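Side-chain contacts in probable transcriptional regulator (Pseudomonas aeruginosa PAO1, PDB 2GEN), which probably binds regulatory DNA as a transcription factor of the TetR family, probably through a helix-turn-helix: residues A15-F20 / G56-A61; G24-T29 / R109-A114; G138-G143 / M148-F153; A68-G73 / V84-T89. One frame throughout, in Å; residues are numbered along the deposited sequence.

Overall arrangement
The four contacts run along an all-helical TetR-family chain, from the probable DNA-binding end to the far end of the larger helical body. Interactions 1 and 2 have centres about 10 Å apart and touch: Phe20 packs on Thr28, and Tyr59 on Val112. Their segments alternate along the chain. Interactions 3 and 4 sit across the chain's centre, about 17 Å apart between centres, and meet where Phe153 packs on Val84. Interaction 4 closes before interaction 3 opens, and both its segments lie between those of interaction 2. Helix 51-76 serves interaction 1 near its start and interaction 4 near its end, so it connects the probable DNA-binding end with the body.

Interaction 1: A15-F20 / G56-A61; sequences AALACF and GELYLA
The hydrophobic core of the TetR-type DNA-binding domain is closed here by Leu58 of helix 51-76, which pushes its forked end between Leu17 and Phe20 on helix 9-23. Leu58 CD2 does most of the touching. It lies 3.8 Å from Leu17 CA, and the same methyl is 3.8 Å from Leu17 CB, so it rests against the root of that leucine and the backbone beside it. The second branch, Leu58 CD1, adds a longer contact of 4.0 Å to Leu17 CB. The two leucine side chains cross at about a right angle. Phe20 takes the same CD2 methyl at its ring edge, close to the ring plane: Phe20 CD2 is 3.6 Å from Leu58 CD2, and Phe20 CE2 is 3.8 Å from it. Leu58 reaches this far because its CG stands anti to the backbone N (chi1 178°), which carries both methyls out toward the other helix.

In TetR-family proteins the first helix packs beside the helix-turn-helix, and the fourth helix leads from that small domain into the larger one; helices 9-23 and 51-76 hold these places. No hydrogen bond crosses between the two segments, and all three touching residues are buried; the nearest pair of CA atoms across the segments is that of Leu17 and Leu58, at 7.3 Å. Around them, Trp101 packs on Leu17 and Phe104 on Leu58, both from helix 99-114, while Ile33 of helix 30-37 covers Ala16. Trp101 NE1 also hydrogen-bonds to Leu58 O.

Interaction 2: G24-T29 / R109-A114; sequences GVDATT and RGRVEA
Arg111 reaches from the end of helix 99-114 to the turn at Val25 and Asp26. Its CB points toward the turn, CG stands anti to the backbone N (chi1 -175°), and the chain runs extended from there to NE, so the methylenes bridge the gap and the contact is made by the guanidinium. Arg111 CZ lies 3.7 Å from Val25 CG1. That methyl sits over one face of the group, offset toward its rim, and Val25 CG1 approaches Arg111 NH1 to 3.4 Å. NH1 also makes the one hydrogen bond across the contact, from Arg111 NH1 to Asp26 OD1, at 3.0 Å and an N-H...O angle of 163°. The oxygen lies near the guanidinium plane, but the donor meets its syn side 32° out of the carboxylate plane. This bond is also a salt bridge. NH2 has its own acidic partner, Glu52 OE1, so two carboxylates grip the guanidinium and should help to fix its rotation.

Val25 to Thr28 form a type I turn between helix 9-23 and helix 30-37, at the entrance to the predicted helix-turn-helix. Arg111 thus ties this turn to helix 99-114 of the larger body at the surface, with His55 of helix 51-76 packing on both Val25 and Arg111.

Interaction 3: G138-G143 / M148-F153; sequences GYRAEG and MPDDCF
Arg140 turns CG away from its own carbonyl carbon (chi1 -77°) and then runs extended to NE, delivering its guanidinium to Asp150 and Phe153; Phe153 holds CG anti to its backbone N, which turns a ring face to the guanidinium. Arg140 CZ stands 4.5 Å from the Phe153 ring centroid, 18° off the ring normal, a cation-pi contact. The planes are 70° apart, so the guanidinium comes edge-on and not stacked, with Arg140 NH2 leading at 3.2 Å from Phe153 CG. Asp150 meets a face of the same group: Asp150 OD1 is 3.2 Å from Arg140 NH1, with carboxylate and guanidinium nearly parallel. No N-H points at that oxygen, which makes the salt bridge purely one of charge. A water also bridges the segments, accepting from Arg140 NH2 at 3.1 Å and donating to Asp150 O at 2.8 Å. Asp150 OD2 forms a salt bridge with Arg174 of the second subunit.

Arg140 thus closes the connection between helix 118-141, which ends in a Schellman motif at Gly143, and the start of helix 150-169. Phe145 of the loop meets Phe153 edge-to-face, while Val84 of helix 80-97 and Val192 of helix 181-192 also pack on Phe153.

Interaction 4: A68-G73 / V84-T89; sequences ALLEAG and VRLLVT
Leu86 packs its CD2 methyl directly against the backbone of Gly73, 3.5 Å from Gly73 C and 3.6 Å from Gly73 CA. This is the tight part of the contact: Gly73 has no side chain, so the Leu86 methyl rests on bare backbone. The CA atoms of Gly73 and Leu86 are 6.8 Å apart. Leu86 gets there with CG anti to its backbone N (chi1 180°), both methyls carried forward, and its CD1 reaches Gly73 CA more distantly.

Next to it the buried half is made by Leu70. Its CD1 meets Leu87 CD2 at 3.6 Å, branch against branch, the two side chains crossing at about a right angle. The other methyl, Leu70 CD2, lies over the backbone of the opposing helix, 3.8 Å from Leu86 O, and touches Leu86 CG at a slacker 4.0 Å.

The segments belong to helices 51-76 and 80-97, successive in the chain and running nearly antiparallel, at 151°, with a closest axis approach of 9.8 Å: a helical hairpin within the larger helical body that follows the DNA-binding domain. On its inner side Leu87 continues onto Val157 of helix 150-169, so the leucine pair merges with the body's interior. The outer side is looser. Leu69 is exposed, its CB staying 6.1 Å from Leu86 CD1, and it packs instead on Ser90 and Trp94 further along helix 80-97.

Interaction 1: A15-F20 / G56-A61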
# COMPACT_ATOMS: atom_id res chain seq x y z
N ALA A 15 16.04 -14.58 13.40
CA ALA A 15 15.87 -16.00 13.06
C ALA A 15 14.45 -16.28 12.60
O ALA A 15 14.25 -16.91 11.57
CB ALA A 15 16.21 -16.90 14.27
N ALA A 16 13.47 -15.79 13.36
CA ALA A 16 12.08 -15.94 12.97
C ALA A 16 11.84 -15.33 11.58
O ALA A 16 11.25 -15.97 10.69
CB ALA A 16 11.17 -15.34 14.03
N LEU A 17 12.34 -14.12 11.36
CA LEU A 17 12.18 -13.51 10.05
C LEU A 17 12.76 -14.39 8.92
O LEU A 17 12.12 -14.56 7.89
CB LEU A 17 12.81 -12.10 10.04
CG LEU A 17 12.90 -11.42 8.67
CD1 LEU A 17 11.50 -11.14 8.07
CD2 LEU A 17 13.68 -10.13 8.85
N ALA A 18 13.97 -14.92 9.11
CA ALA A 18 14.60 -15.77 8.10
C ALA A 18 13.71 -16.99 7.79
O ALA A 18 13.50 -17.33 6.62
CB ALA A 18 15.97 -16.22 8.59
N CYS A 19 13.15 -17.61 8.84
CA CYS A 19 12.24 -18.76 8.68
C CYS A 19 11.00 -18.36 7.92
O CYS A 19 10.63 -19.01 6.94
CB CYS A 19 11.85 -19.35 10.05
SG CYS A 19 13.18 -20.13 10.97
N PHE A 20 10.36 -17.26 8.34
CA PHE A 20 9.13 -16.78 7.71
C PHE A 20 9.32 -16.48 6.23
O PHE A 20 8.43 -16.75 5.43
CB PHE A 20 8.62 -15.51 8.40
CG PHE A 20 8.10 -15.71 9.80
CD1 PHE A 20 7.70 -16.96 10.26
CD2 PHE A 20 7.96 -14.61 10.64
CE1 PHE A 20 7.21 -17.12 11.55
CE2 PHE A 20 7.47 -14.74 11.93
CZ PHE A 20 7.08 -16.02 12.40
N GLY A 56 4.07 -11.30 16.07
CA GLY A 56 3.68 -9.93 16.43
C GLY A 56 4.86 -9.09 16.94
O GLY A 56 4.95 -7.89 16.64
N GLU A 57 5.76 -9.69 17.71
CA GLU A 57 6.93 -8.96 18.20
C GLU A 57 7.84 -8.57 17.03
O GLU A 57 8.42 -7.46 17.03
CB GLU A 57 7.71 -9.75 19.26
CG GLU A 57 6.91 -10.04 20.57
CD GLU A 57 6.79 -8.84 21.51
OE1 GLU A 57 7.24 -7.71 21.16
OE2 GLU A 57 6.22 -9.01 22.61
N LEU A 58 7.96 -9.47 16.04
CA LEU A 58 8.73 -9.16 14.83
C LEU A 58 8.14 -7.93 14.10
O LEU A 58 8.87 -7.02 13.63
CB LEU A 58 8.79 -10.39 13.90
CG LEU A 58 9.52 -10.22 12.54
CD1 LEU A 58 10.99 -9.82 12.76
CD2 LEU A 58 9.40 -11.48 11.65
N TYR A 59 6.81 -7.90 14.03
CA TYR A 59 6.09 -6.78 13.42
C TYR A 59 6.39 -5.49 14.18
O TYR A 59 6.82 -4.47 13.59
CB TYR A 59 4.57 -7.04 13.36
CG TYR A 59 3.86 -5.95 12.62
CD1 TYR A 59 3.72 -5.99 11.23
CD2 TYR A 59 3.37 -4.83 13.30
CE1 TYR A 59 3.08 -4.93 10.54
CE2 TYR A 59 2.74 -3.80 12.64
CZ TYR A 59 2.60 -3.83 11.29
OH TYR A 59 2.00 -2.75 10.67
N LEU A 60 6.16 -5.53 15.49
CA LEU A 60 6.33 -4.32 16.31
C LEU A 60 7.77 -3.81 16.30
O LEU A 60 8.01 -2.59 16.29
CB LEU A 60 5.87 -4.55 17.74
CG LEU A 60 4.38 -4.88 17.95
CD1 LEU A 60 4.16 -5.19 19.43
CD2 LEU A 60 3.46 -3.74 17.51
N ALA A 61 8.73 -4.74 16.33
CA ALA A 61 10.15 -4.34 16.25
C ALA A 61 10.48 -3.65 14.93
O ALA A 61 11.29 -2.71 14.91
CB ALA A 61 11.06 -5.52 16.45

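Interaction 2: G24-T29 / R109-A114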
# COMPACT_ATOMS: atom_id res chain seq x y z
N GLY A 24 7.50 -19.26 4.61
CA GLY A 24 6.19 -18.67 4.80
C GLY A 24 5.83 -18.76 6.26
O GLY A 24 6.37 -19.59 6.99
N VAL A 25 4.92 -17.90 6.69
CA VAL A 25 4.56 -17.80 8.10
C VAL A 25 3.86 -19.07 8.60
O VAL A 25 4.27 -19.65 9.62
CB VAL A 25 3.70 -16.55 8.38
CG1 VAL A 25 3.02 -16.62 9.75
CG2 VAL A 25 4.60 -15.29 8.28
N ASP A 26 2.82 -19.48 7.88
CA ASP A 26 2.00 -20.61 8.31
C ASP A 26 2.81 -21.91 8.37
O ASP A 26 2.69 -22.67 9.33
CB ASP A 26 0.73 -20.71 7.45
CG ASP A 26 -0.28 -19.58 7.75
OD1 ASP A 26 -0.35 -19.10 8.91
OD2 ASP A 26 -1.01 -19.15 6.84
N ALA A 27 3.68 -22.13 7.38
CA ALA A 27 4.54 -23.33 7.36
C ALA A 27 5.73 -23.32 8.33
O ALA A 27 6.40 -24.36 8.52
CB ALA A 27 5.02 -23.62 5.94
N THR A 28 6.05 -22.17 8.92
CA THR A 28 7.11 -22.11 9.95
C THR A 28 6.59 -22.64 11.28
O THR A 28 5.48 -22.33 11.70
CB THR A 28 7.69 -20.67 10.14
OG1 THR A 28 8.31 -20.24 8.92
CG2 THR A 28 8.72 -20.61 11.28
N THR A 29 7.41 -23.45 11.95
CA THR A 29 7.05 -23.93 13.28
C THR A 29 8.01 -23.32 14.29
O THR A 29 9.08 -22.84 13.92
CB THR A 29 7.17 -25.46 13.34
OG1 THR A 29 8.53 -25.83 13.07
CG2 THR A 29 6.24 -26.12 12.31
N ARG A 109 0.12 -6.68 8.97
CA ARG A 109 -0.53 -5.80 9.95
C ARG A 109 -1.87 -6.36 10.44
O ARG A 109 -2.10 -6.41 11.64
CB ARG A 109 -0.72 -4.39 9.40
CG ARG A 109 -0.94 -3.38 10.50
CD ARG A 109 -1.44 -2.04 9.99
NE ARG A 109 -1.68 -1.12 11.10
CZ ARG A 109 -2.78 -1.12 11.85
NH1 ARG A 109 -3.76 -1.99 11.61
NH2 ARG A 109 -2.92 -0.26 12.85
N GLY A 110 -2.71 -6.78 9.51
CA GLY A 110 -4.06 -7.31 9.82
C GLY A 110 -4.00 -8.40 10.87
O GLY A 110 -4.74 -8.38 11.88
N ARG A 111 -3.10 -9.35 10.63
CA ARG A 111 -2.89 -10.47 11.52
C ARG A 111 -2.49 -10.01 12.93
O ARG A 111 -3.04 -10.48 13.91
CB ARG A 111 -1.87 -11.43 10.91
CG ARG A 111 -1.66 -12.69 11.72
CD ARG A 111 -1.00 -13.76 10.91
NE ARG A 111 -0.57 -14.88 11.75
CZ ARG A 111 -0.29 -16.10 11.28
NH1 ARG A 111 -0.40 -16.34 9.98
NH2 ARG A 111 0.10 -17.06 12.10
N VAL A 112 -1.56 -9.06 13.03
CA VAL A 112 -1.11 -8.58 14.34
C VAL A 112 -2.20 -7.77 15.08
O VAL A 112 -2.34 -7.89 16.29
CB VAL A 112 0.17 -7.70 14.20
CG1 VAL A 112 0.59 -7.11 15.57
CG2 VAL A 112 1.27 -8.52 13.61
N GLU A 113 -2.93 -6.93 14.34
CA GLU A 113 -3.94 -6.09 14.97
C GLU A 113 -5.10 -6.96 15.48
O GLU A 113 -5.68 -6.68 16.54
CB GLU A 113 -4.40 -4.94 14.03
CG GLU A 113 -4.83 -5.38 12.63
CD GLU A 113 -5.52 -4.27 11.80
OE1 GLU A 113 -6.43 -3.58 12.34
OE2 GLU A 113 -5.16 -4.09 10.60
N ALA A 114 -5.36 -8.06 14.77
CA ALA A 114 -6.44 -8.99 15.12
C ALA A 114 -6.18 -9.75 16.42
O ALA A 114 -7.12 -10.09 17.14
CB ALA A 114 -6.70 -9.95 13.98

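Interaction 3: G138-G143 / M148-F153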
# COMPACT_ATOMS: atom_id res chain seq x y z
N GLY A 138 5.84 23.11 14.47
CA GLY A 138 6.40 24.50 14.46
C GLY A 138 6.53 24.96 12.99
O GLY A 138 6.19 26.08 12.61
N TYR A 139 7.02 24.05 12.13
CA TYR A 139 7.14 24.44 10.70
C TYR A 139 5.78 24.77 10.10
O TYR A 139 5.67 25.67 9.27
CB TYR A 139 7.84 23.32 9.89
CG TYR A 139 9.24 23.02 10.41
CD1 TYR A 139 10.18 24.02 10.50
CD2 TYR A 139 9.61 21.69 10.79
CE1 TYR A 139 11.54 23.76 10.97
CE2 TYR A 139 10.95 21.42 11.26
CZ TYR A 139 11.89 22.47 11.31
OH TYR A 139 13.20 22.31 11.76
N ARG A 140 4.77 24.00 10.48
CA ARG A 140 3.42 24.20 9.95
C ARG A 140 2.96 25.57 10.43
O ARG A 140 2.42 26.37 9.64
CB ARG A 140 2.52 23.09 10.49
CG ARG A 140 2.75 21.76 9.76
CD ARG A 140 2.08 20.53 10.42
NE ARG A 140 1.77 19.51 9.38
CZ ARG A 140 1.40 18.25 9.63
NH1 ARG A 140 1.31 17.79 10.87
NH2 ARG A 140 1.12 17.44 8.63
N ALA A 141 3.23 25.89 11.70
CA ALA A 141 2.83 27.23 12.23
C ALA A 141 3.51 28.37 11.50
O ALA A 141 2.94 29.46 11.39
CB ALA A 141 3.12 27.35 13.75
N GLU A 142 4.71 28.11 10.95
CA GLU A 142 5.49 29.13 10.28
C GLU A 142 5.08 29.34 8.80
O GLU A 142 5.71 30.17 8.10
CB GLU A 142 6.97 28.77 10.38
CG GLU A 142 7.48 28.83 11.84
CD GLU A 142 8.80 28.09 12.06
OE1 GLU A 142 9.59 27.87 11.11
OE2 GLU A 142 9.06 27.74 13.24
N GLY A 143 4.11 28.55 8.34
CA GLY A 143 3.55 28.68 7.00
C GLY A 143 4.49 28.09 5.96
O GLY A 143 4.48 28.51 4.78
N MSE A 148 -2.95 21.68 3.94
CA MSE A 148 -3.64 20.42 3.80
C MSE A 148 -3.86 19.76 5.16
O MSE A 148 -3.12 20.06 6.11
CB MSE A 148 -2.88 19.48 2.83
CG MSE A 148 -1.68 18.87 3.38
SE MSE A 148 -0.68 17.90 1.91
CE MSE A 148 0.28 19.28 1.21
N PRO A 149 -4.86 18.86 5.26
CA PRO A 149 -5.07 18.07 6.48
C PRO A 149 -3.85 17.23 6.84
O PRO A 149 -3.14 16.77 5.94
CB PRO A 149 -6.25 17.17 6.13
CG PRO A 149 -6.93 17.85 4.97
CD PRO A 149 -5.89 18.58 4.23
N ASP A 150 -3.61 17.03 8.12
CA ASP A 150 -2.43 16.26 8.60
C ASP A 150 -2.36 14.88 7.95
O ASP A 150 -1.25 14.44 7.54
CB ASP A 150 -2.48 16.08 10.13
CG ASP A 150 -2.20 17.37 10.91
OD1 ASP A 150 -1.78 18.39 10.33
OD2 ASP A 150 -2.45 17.36 12.15
N ASP A 151 -3.51 14.20 7.80
CA ASP A 151 -3.54 12.87 7.15
C ASP A 151 -3.15 12.92 5.69
O ASP A 151 -2.50 11.97 5.21
CB ASP A 151 -4.89 12.17 7.23
CG ASP A 151 -5.35 11.88 8.63
OD1 ASP A 151 -4.58 11.31 9.45
OD2 ASP A 151 -6.53 12.19 8.90
N CYS A 152 -3.55 13.99 4.99
CA CYS A 152 -3.15 14.20 3.59
C CYS A 152 -1.64 14.41 3.48
O CYS A 152 -0.96 13.74 2.69
CB CYS A 152 -3.82 15.43 3.01
SG CYS A 152 -5.53 15.16 2.78
N PHE A 153 -1.13 15.36 4.27
CA PHE A 153 0.33 15.57 4.38
C PHE A 153 1.06 14.23 4.58
O PHE A 153 2.04 13.97 3.85
CB PHE A 153 0.65 16.58 5.49
CG PHE A 153 2.11 16.94 5.61
CD1 PHE A 153 2.55 18.19 5.18
CD2 PHE A 153 3.02 16.07 6.19
CE1 PHE A 153 3.88 18.59 5.30
CE2 PHE A 153 4.38 16.48 6.35
CZ PHE A 153 4.81 17.74 5.86
O HOH W 1 1.16 14.40 8.90

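Interaction 4: A68-G73 / V84-T89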
# COMPACT_ATOMS: atom_id res chain seq x y z
N ALA A 68 12.55 4.81 15.42
CA ALA A 68 13.85 5.12 16.05
C ALA A 68 14.74 5.94 15.12
O ALA A 68 15.46 6.87 15.59
CB ALA A 68 14.57 3.82 16.49
N LEU A 69 14.68 5.64 13.82
CA LEU A 69 15.39 6.44 12.80
C LEU A 69 14.90 7.88 12.85
O LEU A 69 15.70 8.83 12.84
CB LEU A 69 15.20 5.85 11.41
CG LEU A 69 15.98 4.55 11.18
CD1 LEU A 69 15.71 4.06 9.80
CD2 LEU A 69 17.51 4.70 11.41
N LEU A 70 13.58 8.04 12.93
CA LEU A 70 12.99 9.39 12.97
C LEU A 70 13.39 10.12 14.20
O LEU A 70 13.75 11.29 14.11
CB LEU A 70 11.46 9.37 12.84
CG LEU A 70 10.99 8.78 11.51
CD1 LEU A 70 9.44 8.96 11.49
CD2 LEU A 70 11.63 9.36 10.23
N GLU A 71 13.33 9.45 15.33
CA GLU A 71 13.74 10.05 16.61
C GLU A 71 15.16 10.55 16.53
O GLU A 71 15.43 11.72 16.84
CB GLU A 71 13.47 9.09 17.77
CG GLU A 71 14.08 9.59 19.12
CD GLU A 71 13.33 10.74 19.78
OE1 GLU A 71 12.16 11.02 19.43
OE2 GLU A 71 13.92 11.36 20.71
N ALA A 72 16.07 9.70 16.02
CA ALA A 72 17.48 10.10 15.88
C ALA A 72 17.62 11.31 14.95
O ALA A 72 18.35 12.26 15.21
CB ALA A 72 18.34 8.93 15.39
N GLY A 73 16.90 11.26 13.85
CA GLY A 73 17.02 12.31 12.85
C GLY A 73 16.38 13.65 13.23
O GLY A 73 16.91 14.70 12.90
N VAL A 84 11.24 16.81 6.41
CA VAL A 84 10.41 16.12 5.46
C VAL A 84 11.23 15.03 4.76
O VAL A 84 10.81 13.88 4.69
CB VAL A 84 9.85 17.12 4.45
CG1 VAL A 84 9.17 16.39 3.32
CG2 VAL A 84 8.77 17.97 5.15
N ARG A 85 12.41 15.40 4.31
CA ARG A 85 13.28 14.41 3.60
C ARG A 85 13.53 13.19 4.47
O ARG A 85 13.56 12.08 3.97
CB ARG A 85 14.60 15.01 3.20
CG ARG A 85 14.56 16.03 2.02
CD ARG A 85 15.91 16.73 1.89
NE ARG A 85 16.95 15.75 1.57
CZ ARG A 85 17.22 15.29 0.34
NH1 ARG A 85 16.61 15.77 -0.75
NH2 ARG A 85 18.18 14.37 0.19
N LEU A 86 13.76 13.39 5.77
CA LEU A 86 14.03 12.34 6.74
C LEU A 86 12.94 11.29 6.77
O LEU A 86 13.24 10.11 6.89
CB LEU A 86 14.26 12.98 8.14
CG LEU A 86 14.54 11.93 9.23
CD1 LEU A 86 15.97 11.40 9.07
CD2 LEU A 86 14.32 12.64 10.56
N LEU A 87 11.65 11.70 6.71
CA LEU A 87 10.57 10.72 6.69
C LEU A 87 10.74 9.77 5.50
O LEU A 87 10.47 8.59 5.64
CB LEU A 87 9.23 11.43 6.57
CG LEU A 87 8.88 12.30 7.82
CD1 LEU A 87 7.71 13.27 7.52
CD2 LEU A 87 8.50 11.42 9.00
N VAL A 88 11.20 10.31 4.39
CA VAL A 88 11.34 9.51 3.16
C VAL A 88 12.62 8.70 3.14
O VAL A 88 12.56 7.47 2.96
CB VAL A 88 11.27 10.38 1.93
CG1 VAL A 88 11.52 9.54 0.58
CG2 VAL A 88 9.86 11.03 1.85
N THR A 89 13.76 9.37 3.33
CA THR A 89 15.06 8.56 3.27
C THR A 89 15.09 7.47 4.34
O THR A 89 15.67 6.43 4.10
CB THR A 89 16.29 9.45 3.39
OG1 THR A 89 16.29 10.09 4.67
CG2 THR A 89 16.26 10.52 2.32